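Long-range contacts in dehydroascorbate reductase (Chlamydomonas reinhardtii, PDB 5XFT), which probably reduces dehydroascorbate to ascorbate at the expense of two molecules of glutathione, as a member of the DHAR family of the glutathione S-transferase superfamily: residues Ala124-Leu129 and Ala179-Leu184; Ile7-Asp12 and Arg26-Tyr31. One frame throughout, in Å; residues are numbered along the deposited sequence.

Interaction 1 (Ala124-Leu129 and Ala179-Leu184); sequences ALEEQL and ARFTAL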
loop_
_atom_site.group_PDB
_atom_site.type_symbol
_atom_site.label_atom_id
_atom_site.label_comp_id
_atom_site.label_asym_id
_atom_site.label_seq_id
_atom_site.Cartn_x
_atom_site.Cartn_y
_atom_site.Cartn_z
ATOM N N ALA A 124 8.938 15.851 -10.309
ATOM C CA ALA A 124 7.622 15.768 -9.679
ATOM C C ALA A 124 7.632 14.803 -8.497
ATOM O O ALA A 124 7.088 15.105 -7.422
ATOM C CB ALA A 124 6.581 15.346 -10.714
ATOM N N LEU A 125 8.248 13.632 -8.679
ATOM C CA LEU A 125 8.381 12.681 -7.581
ATOM C C LEU A 125 9.004 13.346 -6.368
ATOM O O LEU A 125 8.508 13.198 -5.241
ATOM C CB LEU A 125 9.224 11.475 -8.006
ATOM C CG LEU A 125 9.498 10.499 -6.859
ATOM C CD1 LEU A 125 8.191 9.837 -6.428
ATOM C CD2 LEU A 125 10.540 9.453 -7.226
ATOM N N GLU A 126 10.075 14.112 -6.582
ATOM C CA GLU A 126 10.761 14.697 -5.438
ATOM C C GLU A 126 9.920 15.792 -4.788
ATOM O O GLU A 126 10.053 16.052 -3.587
ATOM C CB GLU A 126 12.139 15.226 -5.840
ATOM C CG GLU A 126 13.051 15.392 -4.614
ATOM C CD GLU A 126 13.929 16.637 -4.639
ATOM O OE1 GLU A 126 13.396 17.768 -4.548
ATOM O OE2 GLU A 126 15.166 16.473 -4.678
ATOM N N GLU A 127 9.053 16.454 -5.558
ATOM C CA GLU A 127 8.084 17.344 -4.921
ATOM C C GLU A 127 7.128 16.563 -4.015
ATOM O O GLU A 127 6.800 17.012 -2.907
ATOM C CB GLU A 127 7.308 18.132 -5.977
ATOM C CG GLU A 127 6.093 18.843 -5.414
ATOM C CD GLU A 127 5.505 19.868 -6.363
ATOM O OE1 GLU A 127 5.248 20.999 -5.908
ATOM O OE2 GLU A 127 5.291 19.551 -7.553
ATOM N N GLN A 128 6.675 15.390 -4.464
ATOM C CA GLN A 128 5.796 14.574 -3.628
ATOM C C GLN A 128 6.492 14.164 -2.333
ATOM O O GLN A 128 5.956 14.363 -1.230
ATOM C CB GLN A 128 5.338 13.340 -4.409
ATOM C CG GLN A 128 4.527 13.662 -5.649
ATOM C CD GLN A 128 3.106 14.065 -5.326
ATOM O OE1 GLN A 128 2.444 13.435 -4.504
ATOM N NE2 GLN A 128 2.624 15.114 -5.979
ATOM N N LEU A 129 7.691 13.586 -2.451
ATOM C CA LEU A 129 8.442 13.177 -1.269
ATOM C C LEU A 129 8.739 14.364 -0.365
ATOM O O LEU A 129 8.839 14.213 0.859
ATOM C CB LEU A 129 9.741 12.495 -1.686
ATOM C CG LEU A 129 9.609 11.177 -2.440
ATOM C CD1 LEU A 129 10.984 10.668 -2.836
ATOM C CD2 LEU A 129 8.893 10.165 -1.571
ATOM N N ALA A 179 19.167 11.617 2.014
ATOM C CA ALA A 179 19.326 11.633 3.460
ATOM C C ALA A 179 18.734 12.877 4.101
ATOM O O ALA A 179 18.511 12.881 5.317
ATOM C CB ALA A 179 20.806 11.522 3.824
ATOM N N ARG A 180 18.474 13.926 3.321
ATOM C CA ARG A 180 17.877 15.131 3.874
ATOM C C ARG A 180 16.400 14.954 4.199
ATOM O O ARG A 180 15.889 15.643 5.088
ATOM C CB ARG A 180 18.064 16.296 2.907
ATOM C CG ARG A 180 17.309 16.142 1.616
ATOM C CD ARG A 180 17.435 17.394 0.789
ATOM N NE ARG A 180 16.251 17.614 -0.026
ATOM C CZ ARG A 180 16.119 17.173 -1.271
ATOM N NH1 ARG A 180 17.102 16.484 -1.837
ATOM N NH2 ARG A 180 15.003 17.418 -1.944
ATOM N N PHE A 181 15.704 14.052 3.504
ATOM C CA PHE A 181 14.339 13.697 3.872
ATOM C C PHE A 181 14.371 12.890 5.160
ATOM O O PHE A 181 14.037 11.700 5.165
ATOM C CB PHE A 181 13.657 12.895 2.766
ATOM C CG PHE A 181 13.365 13.689 1.532
ATOM C CD1 PHE A 181 12.982 15.015 1.616
ATOM C CD2 PHE A 181 13.493 13.109 0.282
ATOM C CE1 PHE A 181 12.717 15.745 0.470
ATOM C CE2 PHE A 181 13.241 13.835 -0.864
ATOM C CZ PHE A 181 12.850 15.156 -0.769
ATOM N N THR A 182 14.790 13.535 6.250
ATOM C CA THR A 182 14.954 12.865 7.535
ATOM C C THR A 182 13.667 12.183 7.981
ATOM O O THR A 182 13.671 11.020 8.406
ATOM C CB THR A 182 15.405 13.885 8.581
ATOM O OG1 THR A 182 14.641 15.091 8.424
ATOM C CG2 THR A 182 16.878 14.198 8.419
ATOM N N ALA A 183 12.550 12.910 7.890
ATOM C CA ALA A 183 11.277 12.393 8.376
ATOM C C ALA A 183 10.809 11.194 7.562
ATOM O O ALA A 183 10.101 10.327 8.086
ATOM C CB ALA A 183 10.225 13.501 8.357
ATOM N N LEU A 184 11.197 11.117 6.287
ATOM C CA LEU A 184 10.860 9.940 5.495
ATOM C C LEU A 184 11.669 8.726 5.935
ATOM O O LEU A 184 11.149 7.601 5.961
ATOM C CB LEU A 184 11.075 10.223 4.010
ATOM C CG LEU A 184 10.042 11.169 3.399
ATOM C CD1 LEU A 184 10.127 11.160 1.883
ATOM C CD2 LEU A 184 8.645 10.802 3.861
#
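E126 and R180 meet in a salt bridge between two parts of the all-helical C-terminal domain of the glutathione S-transferase fold, helix 118-138 and the turn leading into helix 182-193. R180 NH2 gives a nearly straight hydrogen bond to E126 OE2, at 2.9 Å and 166°, with R180 NH1 adding a weak second one to that oxygen at 3.4 Å. The geometry is lopsided: OE2 lies almost in the guanidinium plane, yet the donor stands well above the carboxylate plane, the two groups being turned 69° apart. E126 gets there with CG anti to its own N (chi1 -160°) and a bend at chi2, which carries the carboxylate across to the arginine.

Beneath this ion pair, which lies at the surface, is the F181 ring, at the N-cap position of helix 182-193 and the centre of an inverse gamma turn. F181 CE2 lies over one face of the guanidinium, toward its rim, while the methylene E126 CG comes in at the ring's edge, 3.9 Å from F181 CZ. L129 continues the packing inward, its CB 3.8 Å from F181 CE2. W175 and L177, from the loop before the turn, also touch L129. Further along, two leucines cross at about a right angle, the methyl L184 CD1 lying 3.8 Å from L129 CD2 and 3.5 Å from the carbonyl oxygen L129 O.

Interaction 2 (Ile7-Asp12 and Arg26-Tyr31); sequences IYVKGD and RVLLAY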
loop_
_atom_site.group_PDB
_atom_site.type_symbol
_atom_site.label_atom_id
_atom_site.label_comp_id
_atom_site.label_asym_id
_atom_site.label_seq_id
_atom_site.Cartn_x
_atom_site.Cartn_y
_atom_site.Cartn_z
ATOM N N ILE A 7 -10.089 -11.804 2.405
ATOM C CA ILE A 7 -9.437 -10.763 1.627
ATOM C C ILE A 7 -8.675 -11.460 0.507
ATOM O O ILE A 7 -7.638 -12.089 0.740
ATOM C CB ILE A 7 -8.516 -9.889 2.481
ATOM C CG1 ILE A 7 -9.268 -9.390 3.712
ATOM C CG2 ILE A 7 -8.040 -8.683 1.682
ATOM C CD1 ILE A 7 -8.429 -8.473 4.597
ATOM N N TYR A 8 -9.208 -11.377 -0.708
ATOM C CA TYR A 8 -8.539 -11.880 -1.899
ATOM C C TYR A 8 -7.499 -10.863 -2.336
ATOM O O TYR A 8 -7.838 -9.709 -2.657
ATOM C CB TYR A 8 -9.542 -12.140 -3.014
ATOM C CG TYR A 8 -10.645 -13.078 -2.610
ATOM C CD1 TYR A 8 -10.569 -14.433 -2.892
ATOM C CD2 TYR A 8 -11.767 -12.610 -1.946
ATOM C CE1 TYR A 8 -11.579 -15.292 -2.519
ATOM C CE2 TYR A 8 -12.776 -13.458 -1.564
ATOM C CZ TYR A 8 -12.680 -14.799 -1.850
ATOM O OH TYR A 8 -13.700 -15.651 -1.477
ATOM N N VAL A 9 -6.235 -11.299 -2.329
ATOM C CA VAL A 9 -5.083 -10.462 -2.624
ATOM C C VAL A 9 -4.217 -11.176 -3.651
ATOM O O VAL A 9 -4.442 -12.339 -3.984
ATOM C CB VAL A 9 -4.257 -10.142 -1.361
ATOM C CG1 VAL A 9 -5.079 -9.340 -0.368
ATOM C CG2 VAL A 9 -3.753 -11.428 -0.726
ATOM N N LYS A 10 -3.212 -10.459 -4.155
ATOM C CA LYS A 10 -2.276 -11.055 -5.095
ATOM C C LYS A 10 -1.298 -11.947 -4.335
ATOM O O LYS A 10 -0.652 -11.503 -3.379
ATOM C CB LYS A 10 -1.535 -9.973 -5.870
ATOM C CG LYS A 10 -0.347 -10.505 -6.664
ATOM C CD LYS A 10 0.618 -9.402 -7.072
ATOM C CE LYS A 10 1.715 -9.942 -7.976
ATOM N NZ LYS A 10 1.678 -9.393 -9.359
ATOM N N GLY A 11 -1.196 -13.206 -4.742
ATOM C CA GLY A 11 -0.342 -14.114 -4.017
ATOM C C GLY A 11 0.041 -15.325 -4.834
ATOM O O GLY A 11 -0.188 -15.388 -6.041
ATOM N N ASP A 12 0.657 -16.284 -4.151
ATOM C CA ASP A 12 0.991 -17.585 -4.733
ATOM C C ASP A 12 0.254 -18.661 -3.954
ATOM O O ASP A 12 0.740 -19.105 -2.900
ATOM C CB ASP A 12 2.495 -17.835 -4.692
ATOM C CG ASP A 12 2.901 -19.059 -5.484
ATOM O OD1 ASP A 12 2.082 -19.994 -5.620
ATOM O OD2 ASP A 12 4.045 -19.086 -5.978
ATOM N N ARG A 26 -2.684 -2.015 1.146
ATOM C CA ARG A 26 -3.391 -0.969 1.880
ATOM C C ARG A 26 -4.568 -1.546 2.659
ATOM O O ARG A 26 -4.760 -1.235 3.844
ATOM C CB ARG A 26 -3.863 0.130 0.924
ATOM C CG ARG A 26 -5.037 0.942 1.484
ATOM C CD ARG A 26 -5.762 1.772 0.406
ATOM N NE ARG A 26 -6.303 2.999 0.968
ATOM C CZ ARG A 26 -7.114 3.801 0.285
ATOM N NH1 ARG A 26 -7.437 3.491 -0.967
ATOM N NH2 ARG A 26 -7.591 4.918 0.816
ATOM N N VAL A 27 -5.360 -2.410 2.019
ATOM C CA VAL A 27 -6.466 -3.037 2.742
ATOM C C VAL A 27 -5.953 -3.858 3.922
ATOM O O VAL A 27 -6.477 -3.763 5.041
ATOM C CB VAL A 27 -7.314 -3.883 1.779
ATOM C CG1 VAL A 27 -8.311 -4.726 2.550
ATOM C CG2 VAL A 27 -8.022 -2.974 0.798
ATOM N N LEU A 28 -4.906 -4.662 3.697
ATOM C CA LEU A 28 -4.341 -5.494 4.757
ATOM C C LEU A 28 -3.852 -4.657 5.930
ATOM O O LEU A 28 -4.105 -4.991 7.097
ATOM C CB LEU A 28 -3.191 -6.333 4.205
ATOM C CG LEU A 28 -3.502 -7.328 3.098
ATOM C CD1 LEU A 28 -2.222 -7.951 2.617
ATOM C CD2 LEU A 28 -4.435 -8.373 3.628
ATOM N N LEU A 29 -3.115 -3.580 5.641
ATOM C CA LEU A 29 -2.671 -2.690 6.711
ATOM C C LEU A 29 -3.857 -2.073 7.439
ATOM O O LEU A 29 -3.816 -1.890 8.658
ATOM C CB LEU A 29 -1.752 -1.599 6.158
ATOM C CG LEU A 29 -0.347 -2.018 5.721
ATOM C CD1 LEU A 29 0.388 -0.889 5.072
ATOM C CD2 LEU A 29 0.433 -2.529 6.905
ATOM N N ALA A 30 -4.931 -1.755 6.711
ATOM C CA ALA A 30 -6.126 -1.232 7.368
ATOM C C ALA A 30 -6.706 -2.240 8.356
ATOM O O ALA A 30 -7.071 -1.877 9.479
ATOM C CB ALA A 30 -7.170 -0.842 6.325
ATOM N N TYR A 31 -6.798 -3.512 7.958
ATOM C CA TYR A 31 -7.326 -4.529 8.867
ATOM C C TYR A 31 -6.409 -4.743 10.068
ATOM O O TYR A 31 -6.885 -4.923 11.196
ATOM C CB TYR A 31 -7.543 -5.842 8.114
ATOM C CG TYR A 31 -8.905 -5.937 7.480
ATOM C CD1 TYR A 31 -9.199 -5.243 6.313
ATOM C CD2 TYR A 31 -9.902 -6.711 8.053
ATOM C CE1 TYR A 31 -10.452 -5.314 5.737
ATOM C CE2 TYR A 31 -11.157 -6.792 7.485
ATOM C CZ TYR A 31 -11.430 -6.093 6.329
ATOM O OH TYR A 31 -12.685 -6.177 5.763
#
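I7 lays its terminal methyl on the ring of Y31, the one aromatic interaction in a contact otherwise made by aliphatic side chains. This CH-pi contact is well centred: I7 CD1 sits 3.8 Å from the centroid of the Y31 ring and 13° off the ring normal, so the methyl covers the middle of the face. The extended chain of I7, with CD1 anti to CA at chi2 -178°, carries the methyl that far from the strand, and the two side chains slide past each other in opposite directions.

The remaining contacts are between aliphatic methyls. The other branch of I7 works nearer the backbone, where CG2 touches V27 CG1 and L28 CD2, each at 4.1 Å. L28 CD2 is shared: V9 CG1 meets it at 4.2 Å, with V9 and L28 reaching toward each other tip to tip. I7 thus touches all three helix residues of the contact, and an alanine here would probably leave the face of Y31 without its methyl cover and open a gap beside V27 and L28.

Between the backbones the spacing is that of side-chain layers, the axes of strand 7-9 and helix 26-31 approaching to 10.1 Å at 146° between their directions, roughly antiparallel. All five touching residues are buried. I7 and V9 also bond through their backbones to strand 38-43, while V27 packs against I78 of helix 75-85. Strand 5-12, helix 22-33 and strand 38-43, which runs parallel to the first strand, therefore form the beta-alpha-beta unit that opens the thioredoxin-like N-terminal domain of glutathione S-transferases.

How the interactions relate
Interactions 1 and 2 illustrate the two-domain plan of the glutathione S-transferase superfamily, one lying in each domain. They follow in series along the chain: interaction 2 closes within the N-terminal thioredoxin-like domain before interaction 1 opens in the helical C-terminal domain. Their centres are 27 Å apart, on opposite sides of the chain's centre, with about 14 Å between nearest atoms, and they share no helix or strand. Helix 153-173 links their surroundings, since L162 touches L129 of interaction 1 while C156 and P160 touch L29 on helix 22-33, beside interaction 2. A strand-on-helix layer and a contact of a helix with a turn and the helix start after it thus lie apart in the fold.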